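Local coordinates for protein telomere length regulator taz1 (Schizosaccharomyces pombe, PDB 4ZMI) that binds double-stranded telomeric DNA and regulates telomere length and function in fission yeast, the chain here being its helical domain, at residues V55-L58 / Y59-N62; S100-F103 / F104-L107; Y173-L176 / D177-N180; C193-L196 / K197-G201. All coordinates share one frame; numbering follows the deposited sequence.

Contact 1: residues V55-L58 / Y59-N62; sequences VKDL and YEFN
Tyr59 lies alongside Val55, one turn earlier in helix 52-68, and the two side chains point the same way. The apolar part of the contact is a single methyl against the CD1-CE1 bond of the ring: Val55 CG1 is 3.7 Å from Tyr59 CD1 and equally near Tyr59 CE1. With CG1 anti to the backbone N (chi1 161°), this methyl of Val55 is the one that meets the ring. The ring also brings its edge to the main chain, with Val55 O in the ring plane 3.2 Å from Tyr59 CD1.

Four consecutive i to i+4 backbone bonds show the helix to be regular. They run from Tyr59 N to Val55 O, from Glu60 N to Lys56 O, from Phe61 N to Asp57 O and, longest at 3.2 Å, from Asn62 N to Leu58 O.

The charged pair is of like sign. Asp57 OD2 and Glu60 OE2 approach to 2.9 Å without a hydrogen bond, their carboxylate planes 85° apart, a pairing that is probably unfavourable. It is probably eased by Lys25, which forms a salt bridge with Asp57 OD1.

The buried flank of the turn faces other parts of this all-helical domain. Phe61 packs on Ile18 and Met21 of helix 5-35, while Leu58 and Asn62 rest on Phe104 of helix 95-107, and Leu58 also reaches Ile108 and Leu111 in the loop beyond.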
ATOM      1  N   VAL A  55     -14.090  -6.393 -12.416  1.00 91.96           N
ATOM      2  CA  VAL A  55     -13.631  -6.751 -11.081  1.00 86.13           C
ATOM      3  C   VAL A  55     -13.008  -8.143 -11.053  1.00 90.47           C
ATOM      4  O   VAL A  55     -11.924  -8.324 -10.499  1.00 87.75           O
ATOM      5  CB  VAL A  55     -14.767  -6.698 -10.047  1.00 78.53           C
ATOM      6  CG1 VAL A  55     -14.393  -7.489  -8.808  1.00 80.51           C
ATOM      7  CG2 VAL A  55     -15.078  -5.252  -9.671  1.00 72.86           C
ATOM      8  N   LYS A  56     -13.691  -9.118 -11.648  1.00 87.97           N
ATOM      9  CA  LYS A  56     -13.222 -10.492 -11.612  1.00 85.58           C
ATOM     10  C   LYS A  56     -11.866 -10.559 -12.267  1.00 84.38           C
ATOM     11  O   LYS A  56     -10.949 -11.207 -11.764  1.00 76.35           O
ATOM     12  CB  LYS A  56     -14.181 -11.430 -12.332  1.00 97.09           C
ATOM     13  CG  LYS A  56     -13.842 -12.904 -12.130  1.00103.18           C
ATOM     14  CD  LYS A  56     -15.001 -13.803 -12.529  1.00108.29           C
ATOM     15  CE  LYS A  56     -14.924 -15.156 -11.828  1.00110.29           C
ATOM     16  NZ  LYS A  56     -13.691 -15.906 -12.192  1.00110.63           N
ATOM     17  N   ASP A  57     -11.741  -9.868 -13.390  1.00 87.00           N
ATOM     18  CA  ASP A  57     -10.463  -9.796 -14.068  1.00 92.41           C
ATOM     19  C   ASP A  57      -9.416  -9.102 -13.198  1.00 90.72           C
ATOM     20  O   ASP A  57      -8.269  -9.526 -13.139  1.00 91.33           O
ATOM     21  CB  ASP A  57     -10.598  -9.092 -15.411  1.00 95.88           C
ATOM     22  CG  ASP A  57      -9.271  -8.916 -16.101  1.00 96.69           C
ATOM     23  OD1 ASP A  57      -8.827  -7.758 -16.248  1.00 94.73           O
ATOM     24  OD2 ASP A  57      -8.659  -9.940 -16.472  1.00100.73           O
ATOM     25  N   LEU A  58      -9.814  -8.034 -12.521  1.00 92.51           N
ATOM     26  CA  LEU A  58      -8.905  -7.332 -11.624  1.00 85.91           C
ATOM     27  C   LEU A  58      -8.320  -8.278 -10.569  1.00 77.78           C
ATOM     28  O   LEU A  58      -7.103  -8.334 -10.397  1.00 65.63           O
ATOM     29  CB  LEU A  58      -9.593  -6.130 -10.964  1.00 81.87           C
ATOM     30  CG  LEU A  58      -9.721  -4.859 -11.813  1.00 82.61           C
ATOM     31  CD1 LEU A  58     -10.558  -3.820 -11.091  1.00 79.98           C
ATOM     32  CD2 LEU A  58      -8.349  -4.285 -12.161  1.00 87.98           C
ATOM     33  N   TYR A  59      -9.182  -9.035  -9.891  1.00 76.72           N
ATOM     34  CA  TYR A  59      -8.728  -9.973  -8.867  1.00 78.15           C
ATOM     35  C   TYR A  59      -7.926 -11.154  -9.431  1.00 88.26           C
ATOM     36  O   TYR A  59      -7.005 -11.637  -8.763  1.00 91.06           O
ATOM     37  CB  TYR A  59      -9.895 -10.459  -7.993  1.00 82.97           C
ATOM     38  CG  TYR A  59     -10.382  -9.430  -6.983  1.00 98.03           C
ATOM     39  CD1 TYR A  59     -11.020  -8.265  -7.401  1.00106.26           C
ATOM     40  CD2 TYR A  59     -10.211  -9.622  -5.611  1.00105.53           C
ATOM     41  CE1 TYR A  59     -11.470  -7.315  -6.486  1.00106.76           C
ATOM     42  CE2 TYR A  59     -10.661  -8.669  -4.684  1.00104.89           C
ATOM     43  CZ  TYR A  59     -11.290  -7.518  -5.135  1.00104.49           C
ATOM     44  OH  TYR A  59     -11.747  -6.562  -4.247  1.00100.88           O
ATOM     45  N   GLU A  60      -8.249 -11.616 -10.643  1.00 84.90           N
ATOM     46  CA  GLU A  60      -7.478 -12.722 -11.228  1.00 87.16           C
ATOM     47  C   GLU A  60      -6.050 -12.292 -11.564  1.00 75.34           C
ATOM     48  O   GLU A  60      -5.098 -13.032 -11.308  1.00 68.12           O
ATOM     49  CB  GLU A  60      -8.165 -13.351 -12.458  1.00 91.33           C
ATOM     50  CG  GLU A  60      -8.023 -12.547 -13.748  1.00101.34           C
ATOM     51  CD  GLU A  60      -8.476 -13.303 -14.974  1.00108.65           C
ATOM     52  OE1 GLU A  60      -8.087 -14.482 -15.107  1.00114.67           O
ATOM     53  OE2 GLU A  60      -9.212 -12.719 -15.801  1.00106.99           O
ATOM     54  N   PHE A  61      -5.892 -11.097 -12.124  1.00 68.70           N
ATOM     55  CA  PHE A  61      -4.558 -10.603 -12.412  1.00 74.77           C
ATOM     56  C   PHE A  61      -3.752 -10.440 -11.118  1.00 83.30           C
ATOM     57  O   PHE A  61      -2.569 -10.787 -11.070  1.00 90.10           O
ATOM     58  CB  PHE A  61      -4.634  -9.287 -13.159  1.00 73.19           C
ATOM     59  CG  PHE A  61      -3.295  -8.682 -13.454  1.00 80.78           C
ATOM     60  CD1 PHE A  61      -2.482  -9.222 -14.430  1.00 89.30           C
ATOM     61  CD2 PHE A  61      -2.859  -7.563 -12.769  1.00 77.75           C
ATOM     62  CE1 PHE A  61      -1.253  -8.662 -14.709  1.00 91.33           C
ATOM     63  CE2 PHE A  61      -1.632  -6.996 -13.045  1.00 78.77           C
ATOM     64  CZ  PHE A  61      -0.828  -7.545 -14.014  1.00 88.88           C
ATOM     65  N   ASN A  62      -4.401  -9.929 -10.070  1.00 68.16           N
ATOM     66  CA  ASN A  62      -3.750  -9.754  -8.776  1.00 66.34           C
ATOM     67  C   ASN A  62      -3.405 -11.073  -8.134  1.00 61.62           C
ATOM     68  O   ASN A  62      -2.387 -11.199  -7.480  1.00 56.70           O
ATOM     69  CB  ASN A  62      -4.644  -8.955  -7.831  1.00 65.35           C
ATOM     70  CG  ASN A  62      -4.102  -8.890  -6.429  1.00 63.85           C
ATOM     71  OD1 ASN A  62      -4.543  -9.629  -5.552  1.00 71.65           O
ATOM     72  ND2 ASN A  62      -3.155  -7.988  -6.199  1.00 55.19           N
TER

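Contact 2: residues S100-F103 / F104-L107; sequences SIQF and FTGL
Thr105 returns its hydroxyl to the carbonyl of Gln102, three residues back, in the last two turns of helix 95-107, part of the all-helical domain of Taz1. Followed outward, the threonine starts with CB, 3.6 Å from Gln102 O. From there it forks. The methyl branch places CG2 3.3 Å from Ile101 O, whereas OG1 sits between the backbone N and the carbonyl carbon (chi1 59°), and this torsion turns it back onto the preceding turn. Thr105 OG1 donates to Gln102 O at 2.6 Å, meeting the carbonyl at a C=O...O angle of 111° and tilted 24° from its plane. Gln102 O also accepts from Gly106 N at 2.7 Å, nearly in line with the C=O bond, and is thus gripped by two donors from different directions. At its tip the threonine hydroxyl is also hydrogen-bonded to Thr75 OG1, which ties this buried polar atom to a second part of the chain.

Every residue from Ser100 to Leu107 is buried, and the faces of these turns are divided among several helices. Phe103 packs on Leu225 and Leu226 of helix 214-229 and on Val26 of helix 5-35; Phe104 meets Phe61 edge-to-face, and Gln102 NE2 bonds to Ile76 O.

One i to i+4 pair supplies the apolar contact within the turn. Leu107 crosses Phe103 at a slant and comes to the edge of its ring, near the ring plane, where Leu107 CG lies 4.1 Å from Phe103 CE2.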
ATOM      1  N   SER A 100       4.953   0.633 -10.743  1.00 71.52           N
ATOM      2  CA  SER A 100       3.703   0.404 -11.451  1.00 76.04           C
ATOM      3  C   SER A 100       2.919  -0.751 -10.839  1.00 73.10           C
ATOM      4  O   SER A 100       1.725  -0.621 -10.588  1.00 74.43           O
ATOM      5  CB  SER A 100       3.945   0.146 -12.941  1.00 83.22           C
ATOM      6  OG  SER A 100       4.459   1.302 -13.585  1.00 93.68           O
ATOM      7  N   ILE A 101       3.585  -1.876 -10.601  1.00 63.87           N
ATOM      8  CA  ILE A 101       2.922  -3.042 -10.013  1.00 66.02           C
ATOM      9  C   ILE A 101       2.318  -2.691  -8.640  1.00 64.57           C
ATOM     10  O   ILE A 101       1.177  -3.048  -8.322  1.00 67.88           O
ATOM     11  CB  ILE A 101       3.915  -4.222  -9.852  1.00 67.06           C
ATOM     12  CG1 ILE A 101       4.484  -4.630 -11.210  1.00 78.43           C
ATOM     13  CG2 ILE A 101       3.241  -5.412  -9.196  1.00 59.57           C
ATOM     14  CD1 ILE A 101       5.946  -4.999 -11.154  1.00 85.72           C
ATOM     15  N   GLN A 102       3.084  -1.977  -7.832  1.00 57.86           N
ATOM     16  CA  GLN A 102       2.615  -1.596  -6.509  1.00 66.92           C
ATOM     17  C   GLN A 102       1.372  -0.678  -6.597  1.00 65.85           C
ATOM     18  O   GLN A 102       0.421  -0.831  -5.825  1.00 62.39           O
ATOM     19  CB  GLN A 102       3.757  -0.933  -5.748  1.00 66.44           C
ATOM     20  CG  GLN A 102       3.413  -0.444  -4.366  1.00 68.18           C
ATOM     21  CD  GLN A 102       4.503   0.430  -3.793  1.00 70.92           C
ATOM     22  OE1 GLN A 102       4.722   1.544  -4.264  1.00 76.35           O
ATOM     23  NE2 GLN A 102       5.208  -0.076  -2.784  1.00 72.28           N
ATOM     24  N   PHE A 103       1.391   0.251  -7.553  1.00 66.51           N
ATOM     25  CA  PHE A 103       0.262   1.153  -7.832  1.00 67.15           C
ATOM     26  C   PHE A 103      -1.003   0.337  -8.007  1.00 66.89           C
ATOM     27  O   PHE A 103      -2.014   0.568  -7.333  1.00 67.43           O
ATOM     28  CB  PHE A 103       0.522   1.933  -9.123  1.00 68.72           C
ATOM     29  CG  PHE A 103      -0.172   3.260  -9.197  1.00 72.76           C
ATOM     30  CD1 PHE A 103       0.565   4.431  -9.254  1.00 77.00           C
ATOM     31  CD2 PHE A 103      -1.556   3.337  -9.225  1.00 76.05           C
ATOM     32  CE1 PHE A 103      -0.065   5.660  -9.321  1.00 85.97           C
ATOM     33  CE2 PHE A 103      -2.192   4.563  -9.290  1.00 80.60           C
ATOM     34  CZ  PHE A 103      -1.443   5.728  -9.337  1.00 83.23           C
ATOM     35  N   PHE A 104      -0.931  -0.636  -8.911  1.00 67.41           N
ATOM     36  CA  PHE A 104      -2.054  -1.530  -9.161  1.00 70.55           C
ATOM     37  C   PHE A 104      -2.526  -2.191  -7.881  1.00 67.93           C
ATOM     38  O   PHE A 104      -3.720  -2.246  -7.616  1.00 65.99           O
ATOM     39  CB  PHE A 104      -1.709  -2.604 -10.197  1.00 71.07           C
ATOM     40  CG  PHE A 104      -2.757  -3.676 -10.316  1.00 65.13           C
ATOM     41  CD1 PHE A 104      -3.892  -3.465 -11.074  1.00 66.11           C
ATOM     42  CD2 PHE A 104      -2.628  -4.867  -9.636  1.00 54.89           C
ATOM     43  CE1 PHE A 104      -4.864  -4.436 -11.173  1.00 68.09           C
ATOM     44  CE2 PHE A 104      -3.601  -5.834  -9.722  1.00 62.85           C
ATOM     45  CZ  PHE A 104      -4.712  -5.625 -10.494  1.00 68.55           C
ATOM     46  N   THR A 105      -1.583  -2.696  -7.089  1.00 62.44           N
ATOM     47  CA  THR A 105      -1.951  -3.399  -5.870  1.00 55.86           C
ATOM     48  C   THR A 105      -2.576  -2.428  -4.868  1.00 55.76           C
ATOM     49  O   THR A 105      -3.467  -2.800  -4.114  1.00 56.39           O
ATOM     50  CB  THR A 105      -0.770  -4.174  -5.260  1.00 57.62           C
ATOM     51  OG1 THR A 105       0.307  -3.277  -4.959  1.00 56.85           O
ATOM     52  CG2 THR A 105      -0.282  -5.224  -6.252  1.00 58.43           C
ATOM     53  N   GLY A 106      -2.117  -1.181  -4.876  1.00 48.56           N
ATOM     54  CA  GLY A 106      -2.751  -0.143  -4.086  1.00 55.98           C
ATOM     55  C   GLY A 106      -4.179   0.178  -4.537  1.00 60.74           C
ATOM     56  O   GLY A 106      -5.105   0.073  -3.736  1.00 48.59           O
ATOM     57  N   LEU A 107      -4.343   0.541  -5.816  1.00 64.92           N
ATOM     58  CA  LEU A 107      -5.626   0.989  -6.390  1.00 61.02           C
ATOM     59  C   LEU A 107      -6.776   0.019  -6.150  1.00 62.91           C
ATOM     60  O   LEU A 107      -7.832   0.423  -5.703  1.00 67.23           O
ATOM     61  CB  LEU A 107      -5.493   1.167  -7.896  1.00 61.74           C
ATOM     62  CG  LEU A 107      -5.721   2.479  -8.642  1.00 65.37           C
ATOM     63  CD1 LEU A 107      -6.127   2.139 -10.095  1.00 61.72           C
ATOM     64  CD2 LEU A 107      -6.731   3.389  -7.970  1.00 66.20           C
TER

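Contact 3: residues Y173-L176 / D177-N180; sequences YTSL and DALN. With MG (magnesium ion), chain B.
Ser175 caps the start of helix 176-182: Ser175 OG accepts from Ala178 N at 3.0 Å, with an N-H...O angle of 162°. The hydroxyl oxygen lies between the backbone N and the carbonyl carbon (chi1 74°), which turns it toward this first-turn N-H, the classic N-cap arrangement. An alanine here would remove OG and is likely to leave the Ala178 amide without its capping acceptor. Leu179 N makes two weak bonds, to Ser175 O and to Leu176 O, and a water bridges Leu176 O to Asn180 OD1.

Apolar contact centres on Leu179, whose two methyls part company. Leu179 CD2 lies obliquely against Tyr173, 3.5 Å from Tyr173 CD1, and Leu179 CD1 meets Leu176 CD2 at 3.9 Å.

Metal binding uses the main chain. Tyr173 O is 2.5 Å from the magnesium ion, which also holds a water at 2.4 Å; Leu168 and Leu171 also belong to the site, Leu171 through its O.

The loop therefore links an ion site to a helix start. Tyr173 OH bonds to Ser79, Leu176 leans on Ile167 and Leu168 of helix 163-168, and Leu179 and Asn180 pack on Trp187 of helix 185-189.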
ATOM      1  N   TYR A 173       7.997  -8.022   8.183  1.00 57.50           N
ATOM      2  CA  TYR A 173       8.869  -7.949   9.332  1.00 42.03           C
ATOM      3  C   TYR A 173       8.133  -8.520  10.532  1.00 44.24           C
ATOM      4  O   TYR A 173       6.888  -8.550  10.565  1.00 48.61           O
ATOM      5  CB  TYR A 173       9.298  -6.506   9.560  1.00 42.02           C
ATOM      6  CG  TYR A 173       9.850  -5.885   8.305  1.00 43.81           C
ATOM      7  CD1 TYR A 173       9.182  -4.841   7.658  1.00 40.38           C
ATOM      8  CD2 TYR A 173      11.034  -6.362   7.742  1.00 39.24           C
ATOM      9  CE1 TYR A 173       9.688  -4.273   6.486  1.00 47.56           C
ATOM     10  CE2 TYR A 173      11.552  -5.804   6.573  1.00 46.79           C
ATOM     11  CZ  TYR A 173      10.879  -4.773   5.946  1.00 52.94           C
ATOM     12  OH  TYR A 173      11.417  -4.247   4.787  1.00 50.04           O
ATOM     13  N   THR A 174       8.921  -8.971  11.504  1.00 46.33           N
ATOM     14  CA  THR A 174       8.453  -9.804  12.593  1.00 48.36           C
ATOM     15  C   THR A 174       8.277  -9.066  13.914  1.00 53.46           C
ATOM     16  O   THR A 174       7.596  -9.562  14.811  1.00 58.88           O
ATOM     17  CB  THR A 174       9.433 -10.983  12.826  1.00 57.07           C
ATOM     18  OG1 THR A 174      10.745 -10.474  13.080  1.00 59.57           O
ATOM     19  CG2 THR A 174       9.489 -11.853  11.597  1.00 67.62           C
ATOM     20  N   SER A 175       8.889  -7.893  14.054  1.00 49.25           N
ATOM     21  CA  SER A 175       8.740  -7.159  15.299  1.00 52.27           C
ATOM     22  C   SER A 175       8.937  -5.672  15.084  1.00 55.58           C
ATOM     23  O   SER A 175       9.522  -5.257  14.082  1.00 52.80           O
ATOM     24  CB  SER A 175       9.761  -7.653  16.311  1.00 48.74           C
ATOM     25  OG  SER A 175      11.039  -7.149  15.944  1.00 57.09           O
ATOM     26  N   LEU A 176       8.446  -4.865  16.022  1.00 59.85           N
ATOM     27  CA  LEU A 176       8.651  -3.421  15.960  1.00 54.67           C
ATOM     28  C   LEU A 176      10.139  -3.058  16.011  1.00 55.76           C
ATOM     29  O   LEU A 176      10.578  -2.120  15.353  1.00 59.15           O
ATOM     30  CB  LEU A 176       7.892  -2.714  17.083  1.00 55.16           C
ATOM     31  CG  LEU A 176       6.381  -2.760  16.898  1.00 60.71           C
ATOM     32  CD1 LEU A 176       5.673  -1.902  17.942  1.00 66.32           C
ATOM     33  CD2 LEU A 176       5.987  -2.324  15.478  1.00 57.49           C
ATOM     34  N   ASP A 177      10.918  -3.802  16.782  1.00 61.30           N
ATOM     35  CA  ASP A 177      12.346  -3.521  16.861  1.00 61.33           C
ATOM     36  C   ASP A 177      12.976  -3.690  15.498  1.00 66.57           C
ATOM     37  O   ASP A 177      13.746  -2.844  15.049  1.00 70.27           O
ATOM     38  CB  ASP A 177      13.022  -4.462  17.835  1.00 66.96           C
ATOM     39  CG  ASP A 177      13.579  -3.742  19.013  1.00 81.36           C
ATOM     40  OD1 ASP A 177      12.978  -3.867  20.096  1.00 86.49           O
ATOM     41  OD2 ASP A 177      14.602  -3.033  18.848  1.00 90.50           O
ATOM     42  N   ALA A 178      12.619  -4.798  14.852  1.00 64.06           N
ATOM     43  CA  ALA A 178      13.104  -5.147  13.530  1.00 59.65           C
ATOM     44  C   ALA A 178      12.923  -3.999  12.549  1.00 63.25           C
ATOM     45  O   ALA A 178      13.775  -3.753  11.695  1.00 70.34           O
ATOM     46  CB  ALA A 178      12.387  -6.388  13.031  1.00 48.49           C
ATOM     47  N   LEU A 179      11.820  -3.277  12.679  1.00 54.43           N
ATOM     48  CA  LEU A 179      11.601  -2.134  11.807  1.00 53.04           C
ATOM     49  C   LEU A 179      12.734  -1.132  11.949  1.00 56.34           C
ATOM     50  O   LEU A 179      13.110  -0.482  10.976  1.00 60.62           O
ATOM     51  CB  LEU A 179      10.263  -1.458  12.102  1.00 49.23           C
ATOM     52  CG  LEU A 179       8.995  -2.302  11.984  1.00 50.25           C
ATOM     53  CD1 LEU A 179       7.779  -1.414  12.085  1.00 47.07           C
ATOM     54  CD2 LEU A 179       8.986  -2.992  10.663  1.00 43.95           C
ATOM     55  N   ASN A 180      13.280  -1.003  13.156  1.00 58.74           N
ATOM     56  CA  ASN A 180      14.392  -0.073  13.381  1.00 72.80           C
ATOM     57  C   ASN A 180      15.652  -0.502  12.636  1.00 79.27           C
ATOM     58  O   ASN A 180      16.544   0.303  12.380  1.00 79.54           O
ATOM     59  CB  ASN A 180      14.695   0.068  14.873  1.00 74.22           C
ATOM     60  CG  ASN A 180      13.563   0.732  15.642  1.00 81.63           C
ATOM     61  OD1 ASN A 180      12.961   1.706  15.178  1.00 86.59           O
ATOM     62  ND2 ASN A 180      13.268   0.205  16.826  1.00 84.41           N
TER
HETATM   63 MG    MG B 401       4.769  -9.477   9.757  1.00 35.00          MG
HETATM   64  O   HOH W   1      10.127   0.935  14.892  1.00 60.19           O
HETATM   65  O   HOH W   2       4.215  -9.839  12.079  1.00 61.90           O

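Contact 4: residues C193-L196 / K197-G201; sequences CDFL and KSTIG
The ring of Phe195 carries the hydroxyl of Thr199 over one face, with OG1 3.7 Å above the plane and over the ring centre. Both belong to helix 192-203 of the all-helical domain of Taz1, one turn apart. Phe195 has CG anti to its N (chi1 -176°), which swings the ring toward the following turn, under the hydroxyl of Thr199.

The same threonine grips Phe195 O twice, through Thr199 N and Thr199 OG1, each at 2.8 Å and from opposite faces of the carbonyl plane. OG1 stands 40° out of that plane and so off the lone-pair directions. A valine in place of Thr199 would probably cost this carbonyl its second donor and put a methyl where the hydroxyl meets the ring.

Leu196 and Ile200 face inward, Leu196 onto Phe145, Trp187 and Leu128, and Ile200 onto Phe153 and Phe166. Ser198 OG adds a weak bond to Asp194 O.

On the outer side Lys197 runs alongside Asp194, its chain bent at chi3 (-97°). This bend brings Lys197 CE to 3.6 Å from Cys193 SG, and the chain ends in a salt bridge, Lys197 NZ to Asp194 OD1 at 3.3 Å, whose hydrogen bond is weak.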
ATOM      1  N   CYS A 193       7.448   5.506  14.881  1.00 61.72           N
ATOM      2  CA  CYS A 193       6.678   4.385  15.407  1.00 63.42           C
ATOM      3  C   CYS A 193       5.793   4.810  16.561  1.00 67.65           C
ATOM      4  O   CYS A 193       4.645   4.367  16.680  1.00 70.31           O
ATOM      5  CB  CYS A 193       7.591   3.245  15.857  1.00 56.01           C
ATOM      6  SG  CYS A 193       6.655   1.732  16.221  1.00 70.69           S
ATOM      7  N   ASP A 194       6.343   5.673  17.409  1.00 78.18           N
ATOM      8  CA  ASP A 194       5.621   6.209  18.552  1.00 71.42           C
ATOM      9  C   ASP A 194       4.472   7.074  18.065  1.00 70.77           C
ATOM     10  O   ASP A 194       3.369   7.033  18.633  1.00 72.35           O
ATOM     11  CB  ASP A 194       6.567   7.000  19.450  1.00 75.91           C
ATOM     12  CG  ASP A 194       7.591   6.115  20.125  1.00 85.70           C
ATOM     13  OD1 ASP A 194       7.222   4.998  20.549  1.00 90.51           O
ATOM     14  OD2 ASP A 194       8.762   6.531  20.224  1.00 90.94           O
ATOM     15  N   PHE A 195       4.709   7.839  16.999  1.00 66.69           N
ATOM     16  CA  PHE A 195       3.622   8.629  16.410  1.00 67.39           C
ATOM     17  C   PHE A 195       2.472   7.726  15.943  1.00 71.29           C
ATOM     18  O   PHE A 195       1.300   8.040  16.173  1.00 64.13           O
ATOM     19  CB  PHE A 195       4.117   9.514  15.253  1.00 62.30           C
ATOM     20  CG  PHE A 195       3.045  10.408  14.676  1.00 64.86           C
ATOM     21  CD1 PHE A 195       2.492  11.426  15.437  1.00 75.15           C
ATOM     22  CD2 PHE A 195       2.572  10.214  13.390  1.00 65.51           C
ATOM     23  CE1 PHE A 195       1.491  12.241  14.922  1.00 71.20           C
ATOM     24  CE2 PHE A 195       1.576  11.011  12.863  1.00 70.54           C
ATOM     25  CZ  PHE A 195       1.035  12.037  13.635  1.00 73.58           C
ATOM     26  N   LEU A 196       2.815   6.600  15.312  1.00 67.16           N
ATOM     27  CA  LEU A 196       1.808   5.685  14.778  1.00 57.40           C
ATOM     28  C   LEU A 196       1.072   5.013  15.925  1.00 53.52           C
ATOM     29  O   LEU A 196      -0.143   4.890  15.879  1.00 58.96           O
ATOM     30  CB  LEU A 196       2.434   4.620  13.868  1.00 53.52           C
ATOM     31  CG  LEU A 196       3.349   5.106  12.746  1.00 54.73           C
ATOM     32  CD1 LEU A 196       3.795   3.941  11.896  1.00 59.28           C
ATOM     33  CD2 LEU A 196       2.641   6.117  11.895  1.00 56.19           C
ATOM     34  N   LYS A 197       1.802   4.574  16.949  1.00 52.45           N
ATOM     35  CA  LYS A 197       1.162   3.916  18.092  1.00 58.87           C
ATOM     36  C   LYS A 197       0.228   4.889  18.796  1.00 65.03           C
ATOM     37  O   LYS A 197      -0.841   4.511  19.270  1.00 65.14           O
ATOM     38  CB  LYS A 197       2.208   3.405  19.082  1.00 65.36           C
ATOM     39  CG  LYS A 197       2.928   2.130  18.659  1.00 66.81           C
ATOM     40  CD  LYS A 197       3.896   1.669  19.754  1.00 75.39           C
ATOM     41  CE  LYS A 197       5.341   2.123  19.505  1.00 79.46           C
ATOM     42  NZ  LYS A 197       6.243   1.899  20.692  1.00 84.91           N
ATOM     43  N   SER A 198       0.655   6.145  18.867  1.00 70.32           N
ATOM     44  CA  SER A 198      -0.173   7.203  19.424  1.00 77.14           C
ATOM     45  C   SER A 198      -1.425   7.409  18.597  1.00 77.39           C
ATOM     46  O   SER A 198      -2.531   7.428  19.137  1.00 84.52           O
ATOM     47  CB  SER A 198       0.594   8.523  19.480  1.00 75.74           C
ATOM     48  OG  SER A 198       1.368   8.607  20.658  1.00 86.86           O
ATOM     49  N   THR A 199      -1.240   7.586  17.292  1.00 62.27           N
ATOM     50  CA  THR A 199      -2.344   7.901  16.413  1.00 60.39           C
ATOM     51  C   THR A 199      -3.371   6.803  16.557  1.00 62.04           C
ATOM     52  O   THR A 199      -4.566   7.059  16.677  1.00 61.69           O
ATOM     53  CB  THR A 199      -1.897   7.916  14.935  1.00 70.23           C
ATOM     54  OG1 THR A 199      -0.916   8.940  14.713  1.00 70.03           O
ATOM     55  CG2 THR A 199      -3.100   8.121  14.007  1.00 60.05           C
ATOM     56  N   ILE A 200      -2.881   5.566  16.573  1.00 55.47           N
ATOM     57  CA  ILE A 200      -3.749   4.400  16.578  1.00 59.06           C
ATOM     58  C   ILE A 200      -4.498   4.331  17.904  1.00 62.41           C
ATOM     59  O   ILE A 200      -5.684   4.026  17.938  1.00 65.76           O
ATOM     60  CB  ILE A 200      -2.960   3.101  16.320  1.00 60.03           C
ATOM     61  CG1 ILE A 200      -2.540   3.006  14.845  1.00 58.17           C
ATOM     62  CG2 ILE A 200      -3.790   1.886  16.681  1.00 62.50           C
ATOM     63  CD1 ILE A 200      -1.329   2.105  14.617  1.00 49.80           C
ATOM     64  N   GLY A 201      -3.806   4.635  18.992  1.00 61.94           N
ATOM     65  CA  GLY A 201      -4.440   4.653  20.301  1.00 76.17           C
ATOM     66  C   GLY A 201      -5.550   5.684  20.430  1.00 82.74           C
ATOM     67  O   GLY A 201      -6.626   5.403  20.960  1.00 86.71           O
TER

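Overall arrangement
The four contacts follow one another along the chain and fall into two touching pairs. Contacts 1 and 2, with centres 13 Å apart, join helix 52-68 to helix 95-107: Phe61 CD2 comes to 3.5 Å from Phe104 CZ in an edge-to-face pair. Contacts 3 and 4, with centres 15 Å apart, meet more lightly, Leu176 CD1 lying 4.1 Å from Cys193 SG. Contact 1 lies across the chain's centre from both, 32 Å from contact 3 and 34 Å from contact 4 between centres; the centre of contact 2 is about 8 Å from that of the chain. Of the four, only contact 3 supplies a magnesium ligand, Tyr173 O; in contact 4 the Thr199 side chain is about 10 Å from a bound cobalt ion.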